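Local coordinates for endoribonuclease AbiQ (PDB 4GLK), which cleaves RNA as the toxin of a type III toxin-antitoxin system and is neutralised by its cognate antitoxin RNA, AntiQ, at residues Tyr12-Val23 with Asp154-Tyr165. The protein carries 1 engineered substitution. Sequence-based numbering, arbitrary orientation.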
ATOM      1  N   TYR A  12      13.007   0.745   9.287  1.00 26.84           N
ATOM      2  CA  TYR A  12      12.552  -0.437   8.568  1.00 24.85           C
ATOM      3  C   TYR A  12      12.465  -0.184   7.050  1.00 28.54           C
ATOM      4  O   TYR A  12      12.848  -1.056   6.271  1.00 29.35           O
ATOM      5  CB  TYR A  12      11.186  -0.896   9.072  1.00 24.77           C
ATOM      6  CG  TYR A  12      10.765  -2.179   8.404  1.00 24.92           C
ATOM      7  CD1 TYR A  12      11.490  -3.354   8.573  1.00 26.86           C
ATOM      8  CD2 TYR A  12       9.678  -2.201   7.528  1.00 25.16           C
ATOM      9  CE1 TYR A  12      11.115  -4.537   7.945  1.00 27.39           C
ATOM     10  CE2 TYR A  12       9.296  -3.378   6.887  1.00 25.45           C
ATOM     11  CZ  TYR A  12      10.018  -4.543   7.099  1.00 30.57           C
ATOM     12  OH  TYR A  12       9.659  -5.704   6.480  1.00 27.30           O
ATOM     13  N   ILE A  13      11.935   0.982   6.629  1.00 24.53           N
ATOM     14  CA  ILE A  13      11.840   1.330   5.198  1.00 23.75           C
ATOM     15  C   ILE A  13      13.235   1.416   4.573  1.00 28.12           C
ATOM     16  O   ILE A  13      13.460   0.820   3.514  1.00 28.66           O
ATOM     17  CB  ILE A  13      11.000   2.623   4.989  1.00 25.78           C
ATOM     18  CG1 ILE A  13       9.523   2.385   5.396  1.00 24.78           C
ATOM     19  CG2 ILE A  13      11.117   3.180   3.553  1.00 25.42           C
ATOM     20  CD1 ILE A  13       8.684   1.382   4.516  1.00 24.90           C
ATOM     21  N   ALA A  14      14.179   2.111   5.255  1.00 23.95           N
ATOM     22  CA  ALA A  14      15.561   2.259   4.784  1.00 24.90           C
ATOM     23  C   ALA A  14      16.203   0.887   4.645  1.00 31.37           C
ATOM     24  O   ALA A  14      16.958   0.677   3.707  1.00 31.72           O
ATOM     25  CB  ALA A  14      16.377   3.135   5.731  1.00 25.55           C
ATOM     26  N   TYR A  15      15.844  -0.057   5.539  1.00 28.74           N
ATOM     27  CA  TYR A  15      16.332  -1.427   5.519  1.00 29.68           C
ATOM     28  C   TYR A  15      15.780  -2.214   4.317  1.00 35.87           C
ATOM     29  O   TYR A  15      16.549  -2.930   3.675  1.00 35.98           O
ATOM     30  CB  TYR A  15      16.044  -2.123   6.845  1.00 30.80           C
ATOM     31  CG  TYR A  15      16.236  -3.625   6.825  1.00 33.41           C
ATOM     32  CD1 TYR A  15      17.492  -4.192   7.056  1.00 35.45           C
ATOM     33  CD2 TYR A  15      15.152  -4.483   6.666  1.00 34.35           C
ATOM     34  CE1 TYR A  15      17.659  -5.576   7.117  1.00 34.98           C
ATOM     35  CE2 TYR A  15      15.305  -5.864   6.730  1.00 35.65           C
ATOM     36  CZ  TYR A  15      16.561  -6.408   6.944  1.00 41.05           C
ATOM     37  OH  TYR A  15      16.689  -7.771   6.975  1.00 38.51           O
ATOM     38  N   LEU A  16      14.458  -2.103   4.026  1.00 31.19           N
ATOM     39  CA  LEU A  16      13.875  -2.796   2.874  1.00 30.58           C
ATOM     40  C   LEU A  16      14.437  -2.241   1.572  1.00 33.42           C
ATOM     41  O   LEU A  16      14.678  -3.019   0.658  1.00 32.31           O
ATOM     42  CB  LEU A  16      12.342  -2.742   2.833  1.00 30.30           C
ATOM     43  CG  LEU A  16      11.547  -3.506   3.881  1.00 35.51           C
ATOM     44  CD1 LEU A  16      10.082  -3.514   3.509  1.00 35.67           C
ATOM     45  CD2 LEU A  16      12.041  -4.954   4.050  1.00 39.06           C
ATOM     46  N   ARG A  17      14.659  -0.908   1.498  1.00 30.45           N
ATOM     47  CA  ARG A  17      15.196  -0.238   0.307  1.00 30.61           C
ATOM     48  C   ARG A  17      16.647  -0.643  -0.023  1.00 36.82           C
ATOM     49  O   ARG A  17      17.109  -0.377  -1.135  1.00 36.88           O
ATOM     50  CB  ARG A  17      15.009   1.288   0.354  1.00 29.88           C
ATOM     51  CG  ARG A  17      13.552   1.730   0.383  1.00 34.23           C
ATOM     52  CD  ARG A  17      13.373   3.223   0.204  1.00 37.08           C
ATOM     53  NE  ARG A  17      13.221   3.552  -1.219  1.00 49.59           N
ATOM     54  CZ  ARG A  17      14.147   4.166  -1.939  1.00 58.10           C
ATOM     55  NH1 ARG A  17      15.276   4.573  -1.387  1.00 42.52           N
ATOM     56  NH2 ARG A  17      13.934   4.397  -3.231  1.00 54.34           N
ATOM     57  N   LYS A  18      17.357  -1.309   0.925  1.00 35.30           N
ATOM     58  CA  LYS A  18      18.684  -1.896   0.685  1.00 36.08           C
ATOM     59  C   LYS A  18      18.568  -3.000  -0.387  1.00 40.39           C
ATOM     60  O   LYS A  18      19.454  -3.141  -1.219  1.00 40.26           O
ATOM     61  CB  LYS A  18      19.214  -2.568   1.958  1.00 39.46           C
ATOM     62  CG  LYS A  18      20.103  -1.700   2.824  1.00 56.13           C
ATOM     63  CD  LYS A  18      19.976  -2.042   4.312  1.00 64.11           C
ATOM     64  CE  LYS A  18      19.688  -0.783   5.122  1.00 64.62           C
ATOM     65  NZ  LYS A  18      19.850  -0.978   6.592  1.00 53.70           N
ATOM     66  N   PHE A  19      17.458  -3.769  -0.344  1.00 35.94           N
ATOM     67  CA  PHE A  19      17.181  -4.943  -1.194  1.00 35.29           C
ATOM     68  C   PHE A  19      16.146  -4.701  -2.295  1.00 37.12           C
ATOM     69  O   PHE A  19      16.253  -5.320  -3.349  1.00 36.90           O
ATOM     70  CB  PHE A  19      16.748  -6.129  -0.322  1.00 37.36           C
ATOM     71  CG  PHE A  19      17.547  -6.295   0.951  1.00 39.34           C
ATOM     72  CD1 PHE A  19      18.804  -6.894   0.932  1.00 43.08           C
ATOM     73  CD2 PHE A  19      17.044  -5.857   2.169  1.00 41.82           C
ATOM     74  CE1 PHE A  19      19.541  -7.048   2.112  1.00 44.58           C
ATOM     75  CE2 PHE A  19      17.790  -5.999   3.346  1.00 45.06           C
ATOM     76  CZ  PHE A  19      19.027  -6.606   3.312  1.00 43.22           C
ATOM     77  N   GLU A  20      15.163  -3.799  -2.066  1.00 31.58           N
ATOM     78  CA  GLU A  20      14.119  -3.471  -3.029  1.00 29.89           C
ATOM     79  C   GLU A  20      13.932  -1.956  -3.200  1.00 32.77           C
ATOM     80  O   GLU A  20      13.265  -1.329  -2.384  1.00 31.65           O
ATOM     81  CB  GLU A  20      12.792  -4.182  -2.657  1.00 30.77           C
ATOM     82  CG  GLU A  20      11.678  -4.056  -3.694  1.00 37.26           C
ATOM     83  CD  GLU A  20      12.050  -4.463  -5.110  1.00 54.27           C
ATOM     84  OE1 GLU A  20      11.951  -5.671  -5.428  1.00 42.04           O
ATOM     85  OE2 GLU A  20      12.484  -3.584  -5.890  1.00 43.78           O
ATOM     86  N   SER A  21      14.463  -1.388  -4.302  1.00 30.59           N
ATOM     87  CA  SER A  21      14.374   0.048  -4.644  1.00 30.25           C
ATOM     88  C   SER A  21      12.937   0.500  -4.974  1.00 33.69           C
ATOM     89  O   SER A  21      12.659   1.709  -5.034  1.00 32.05           O
ATOM     90  CB  SER A  21      15.279   0.380  -5.830  1.00 35.05           C
ATOM     91  OG  SER A  21      16.357  -0.526  -5.995  1.00 50.41           O
ATOM     92  N   LYS A  22      12.032  -0.472  -5.234  1.00 29.29           N
ATOM     93  CA  LYS A  22      10.643  -0.182  -5.564  1.00 28.20           C
ATOM     94  C   LYS A  22       9.870   0.260  -4.332  1.00 32.06           C
ATOM     95  O   LYS A  22       8.805   0.876  -4.461  1.00 31.86           O
ATOM     96  CB  LYS A  22       9.985  -1.399  -6.214  1.00 29.98           C
ATOM     97  CG  LYS A  22      10.357  -1.547  -7.676  1.00 25.22           C
ATOM     98  CD  LYS A  22       9.813  -2.841  -8.245  1.00 18.26           C
ATOM     99  CE  LYS A  22      10.520  -3.153  -9.555  1.00 28.11           C
ATOM    100  NZ  LYS A  22      10.178  -4.513 -10.051  1.00 48.85           N
ATOM    101  N   VAL A  23      10.394  -0.091  -3.134  1.00 27.20           N
ATOM    102  CA  VAL A  23       9.802   0.277  -1.838  1.00 26.14           C
ATOM    103  C   VAL A  23       9.804   1.814  -1.788  1.00 29.75           C
ATOM    104  O   VAL A  23      10.815   2.433  -2.123  1.00 29.00           O
ATOM    105  CB  VAL A  23      10.571  -0.372  -0.645  1.00 27.80           C
ATOM    106  CG1 VAL A  23      10.090   0.176   0.704  1.00 26.72           C
ATOM    107  CG2 VAL A  23      10.446  -1.892  -0.684  1.00 27.17           C
ATOM    108  N   ASP A 154       9.795  -7.414  -5.023  1.00 30.53           N
ATOM    109  CA  ASP A 154      10.120  -8.838  -4.969  1.00 28.59           C
ATOM    110  C   ASP A 154       9.579  -9.254  -3.588  1.00 29.85           C
ATOM    111  O   ASP A 154      10.297  -9.154  -2.596  1.00 29.56           O
ATOM    112  CB  ASP A 154      11.642  -9.035  -5.096  1.00 30.15           C
ATOM    113  CG  ASP A 154      12.108 -10.480  -5.135  1.00 40.08           C
ATOM    114  OD1 ASP A 154      11.311 -11.374  -4.770  1.00 40.42           O
ATOM    115  OD2 ASP A 154      13.295 -10.712  -5.488  1.00 43.25           O
ATOM    116  N   PHE A 155       8.269  -9.612  -3.529  1.00 23.95           N
ATOM    117  CA  PHE A 155       7.540  -9.944  -2.303  1.00 22.60           C
ATOM    118  C   PHE A 155       8.204 -10.968  -1.394  1.00 28.53           C
ATOM    119  O   PHE A 155       8.261 -10.760  -0.185  1.00 28.77           O
ATOM    120  CB  PHE A 155       6.069 -10.293  -2.594  1.00 23.43           C
ATOM    121  CG  PHE A 155       5.275  -9.186  -3.248  1.00 23.40           C
ATOM    122  CD1 PHE A 155       5.197  -7.923  -2.666  1.00 23.52           C
ATOM    123  CD2 PHE A 155       4.575  -9.416  -4.426  1.00 24.48           C
ATOM    124  CE1 PHE A 155       4.496  -6.894  -3.289  1.00 24.03           C
ATOM    125  CE2 PHE A 155       3.870  -8.379  -5.052  1.00 27.60           C
ATOM    126  CZ  PHE A 155       3.819  -7.129  -4.467  1.00 24.41           C
ATOM    127  N   LYS A 156       8.697 -12.071  -1.968  1.00 28.09           N
ATOM    128  CA  LYS A 156       9.371 -13.142  -1.235  1.00 27.60           C
ATOM    129  C   LYS A 156      10.691 -12.754  -0.590  1.00 30.92           C
ATOM    130  O   LYS A 156      10.954 -13.148   0.551  1.00 29.84           O
ATOM    131  CB  LYS A 156       9.492 -14.384  -2.105  1.00 30.35           C
ATOM    132  CG  LYS A 156       8.420 -15.417  -1.773  1.00 43.43           C
ATOM    133  CD  LYS A 156       6.995 -15.049  -2.109  1.00 47.97           C
ATOM    134  CE  LYS A 156       6.135 -16.288  -2.173  1.00 51.27           C
ATOM    135  NZ  LYS A 156       5.634 -16.689  -0.837  1.00 53.69           N
ATOM    136  N   LEU A 157      11.504 -11.970  -1.297  1.00 29.45           N
ATOM    137  CA  LEU A 157      12.770 -11.447  -0.775  1.00 30.31           C
ATOM    138  C   LEU A 157      12.466 -10.511   0.428  1.00 33.12           C
ATOM    139  O   LEU A 157      13.135 -10.598   1.459  1.00 31.97           O
ATOM    140  CB  LEU A 157      13.522 -10.689  -1.894  1.00 31.12           C
ATOM    141  CG  LEU A 157      14.746  -9.849  -1.487  1.00 36.82           C
ATOM    142  CD1 LEU A 157      15.956 -10.728  -1.242  1.00 36.74           C
ATOM    143  CD2 LEU A 157      15.076  -8.804  -2.547  1.00 38.77           C
ATOM    144  N   LEU A 158      11.416  -9.675   0.305  1.00 28.69           N
ATOM    145  CA  LEU A 158      10.999  -8.758   1.364  1.00 28.66           C
ATOM    146  C   LEU A 158      10.541  -9.539   2.603  1.00 29.55           C
ATOM    147  O   LEU A 158      10.903  -9.169   3.706  1.00 28.03           O
ATOM    148  CB  LEU A 158       9.906  -7.790   0.881  1.00 28.46           C
ATOM    149  CG  LEU A 158      10.281  -6.710  -0.144  1.00 33.60           C
ATOM    150  CD1 LEU A 158       9.056  -5.925  -0.540  1.00 32.48           C
ATOM    151  CD2 LEU A 158      11.256  -5.683   0.440  1.00 37.39           C
ATOM    152  N   GLU A 159       9.824 -10.649   2.403  1.00 25.98           N
ATOM    153  CA  GLU A 159       9.381 -11.550   3.465  1.00 26.70           C
ATOM    154  C   GLU A 159      10.572 -12.168   4.189  1.00 32.81           C
ATOM    155  O   GLU A 159      10.572 -12.174   5.412  1.00 32.38           O
ATOM    156  CB  GLU A 159       8.481 -12.659   2.910  1.00 27.90           C
ATOM    157  CG  GLU A 159       7.065 -12.198   2.615  1.00 33.31           C
ATOM    158  CD  GLU A 159       6.151 -13.224   1.971  1.00 36.61           C
ATOM    159  OE1 GLU A 159       5.012 -12.856   1.615  1.00 34.12           O
ATOM    160  OE2 GLU A 159       6.554 -14.401   1.850  1.00 36.39           O
ATOM    161  N   ALA A 160      11.609 -12.616   3.442  1.00 31.08           N
ATOM    162  CA  ALA A 160      12.843 -13.183   3.991  1.00 32.63           C
ATOM    163  C   ALA A 160      13.577 -12.143   4.810  1.00 36.90           C
ATOM    164  O   ALA A 160      14.044 -12.453   5.907  1.00 36.46           O
ATOM    165  CB  ALA A 160      13.747 -13.698   2.873  1.00 33.80           C
ATOM    166  N   LYS A 161      13.627 -10.902   4.309  1.00 33.09           N
ATOM    167  CA  LYS A 161      14.291  -9.834   5.031  1.00 33.11           C
ATOM    168  C   LYS A 161      13.468  -9.235   6.187  1.00 37.54           C
ATOM    169  O   LYS A 161      14.062  -8.779   7.159  1.00 36.38           O
ATOM    170  CB  LYS A 161      14.959  -8.829   4.089  1.00 35.33           C
ATOM    171  CG  LYS A 161      16.416  -9.213   3.809  1.00 48.25           C
ATOM    172  CD  LYS A 161      16.616 -10.192   2.658  1.00 55.56           C
ATOM    173  CE  LYS A 161      18.080 -10.509   2.444  1.00 70.36           C
ATOM    174  NZ  LYS A 161      18.547 -11.645   3.283  1.00 84.28           N
ATOM    175  N   ALA A 162      12.116  -9.352   6.146  1.00 33.64           N
ATOM    176  CA  ALA A 162      11.240  -8.895   7.232  1.00 32.80           C
ATOM    177  C   ALA A 162      11.425  -9.766   8.477  1.00 36.41           C
ATOM    178  O   ALA A 162      11.500  -9.234   9.583  1.00 35.76           O
ATOM    179  CB  ALA A 162       9.785  -8.923   6.794  1.00 33.06           C
ATOM    180  N   THR A 163      11.536 -11.095   8.306  1.00 33.72           N
ATOM    181  CA  THR A 163      11.720 -12.000   9.447  1.00 33.58           C
ATOM    182  C   THR A 163      13.101 -11.805  10.067  1.00 38.83           C
ATOM    183  O   THR A 163      13.232 -11.890  11.280  1.00 39.10           O
ATOM    184  CB  THR A 163      11.265 -13.468   9.183  1.00 39.18           C
ATOM    185  OG1 THR A 163      12.198 -14.415   9.744  1.00 39.98           O
ATOM    186  CG2 THR A 163      11.056 -13.767   7.729  1.00 29.09           C
ATOM    187  N   LEU A 164      14.107 -11.499   9.220  1.00 36.90           N
ATOM    188  CA  LEU A 164      15.499 -11.214   9.586  1.00 37.71           C
ATOM    189  C   LEU A 164      15.593  -9.942  10.415  1.00 39.68           C
ATOM    190  O   LEU A 164      16.369  -9.909  11.354  1.00 39.25           O
ATOM    191  CB  LEU A 164      16.325 -11.025   8.306  1.00 38.60           C
ATOM    192  CG  LEU A 164      17.343 -12.090   7.929  1.00 44.84           C
ATOM    193  CD1 LEU A 164      16.726 -13.451   7.796  1.00 49.75           C
ATOM    194  CD2 LEU A 164      18.080 -11.695   6.688  1.00 43.71           C
ATOM    195  N   TYR A 165      14.817  -8.941  10.053  1.00 35.36           N
ATOM    196  CA  TYR A 165      14.799  -7.708  10.753  1.00 35.52           C
ATOM    197  C   TYR A 165      14.292  -7.983  12.128  1.00 44.91           C
ATOM    198  O   TYR A 165      14.874  -7.555  13.075  1.00 44.91           O
ATOM    199  CB  TYR A 165      13.909  -6.677  10.056  1.00 34.93           C
ATOM    200  CG  TYR A 165      14.080  -5.273  10.560  1.00 34.47           C
ATOM    201  CD1 TYR A 165      13.321  -4.790  11.576  1.00 34.94           C
ATOM    202  CD2 TYR A 165      15.017  -4.452  10.021  1.00 35.36           C
ATOM    203  CE1 TYR A 165      13.485  -3.513  12.021  1.00 35.64           C
ATOM    204  CE2 TYR A 165      15.191  -3.193  10.466  1.00 35.44           C
ATOM    205  CZ  TYR A 165      14.420  -2.736  11.459  1.00 41.73           C
ATOM    206  OH  TYR A 165      14.612  -1.491  11.874  1.00 43.90           O
TER
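The edge of the Y12 ring, led by CD1, lies over the centre of one face of Y165, a T-shaped pair with planes at 79°. Y15 meets the Y165 ring obliquely from another direction, Y15 CD2 lying 3.4 Å from Y165 CD2. Tyrosine suits these places because its ring packs while its hydroxyl finds a polar partner: Y12 OH bonds P94 O, and Y15 OH donates to K161 O at 2.8 Å. That carbonyl also accepts from Y165 N, the two donors approaching from opposite faces of its plane. K161 lends its aliphatic stem to F19, CG resting 3.7 Å from the ring centroid in a CH-pi contact. L158 CD2 reaches L16 CD2 (3.8 Å), E20 CB and V23 CG2; leucine's branched end puts this one methyl among all three. E20 extends at chi1 but bends at chi2 (53°), bringing OE1 to accept from D154 N at 2.8 Å, on the anti side and 34° out of the carboxylate plane. OE2 takes K22 N, so both oxygens are held. A three-tyrosine cluster, leucine packing and a carboxylate bond to the N-cap residue D154 thus join C-terminal helix 155-166 to helix 10-16 and the type I beta turn E20-V23 in the ToxN/AbiQ fold.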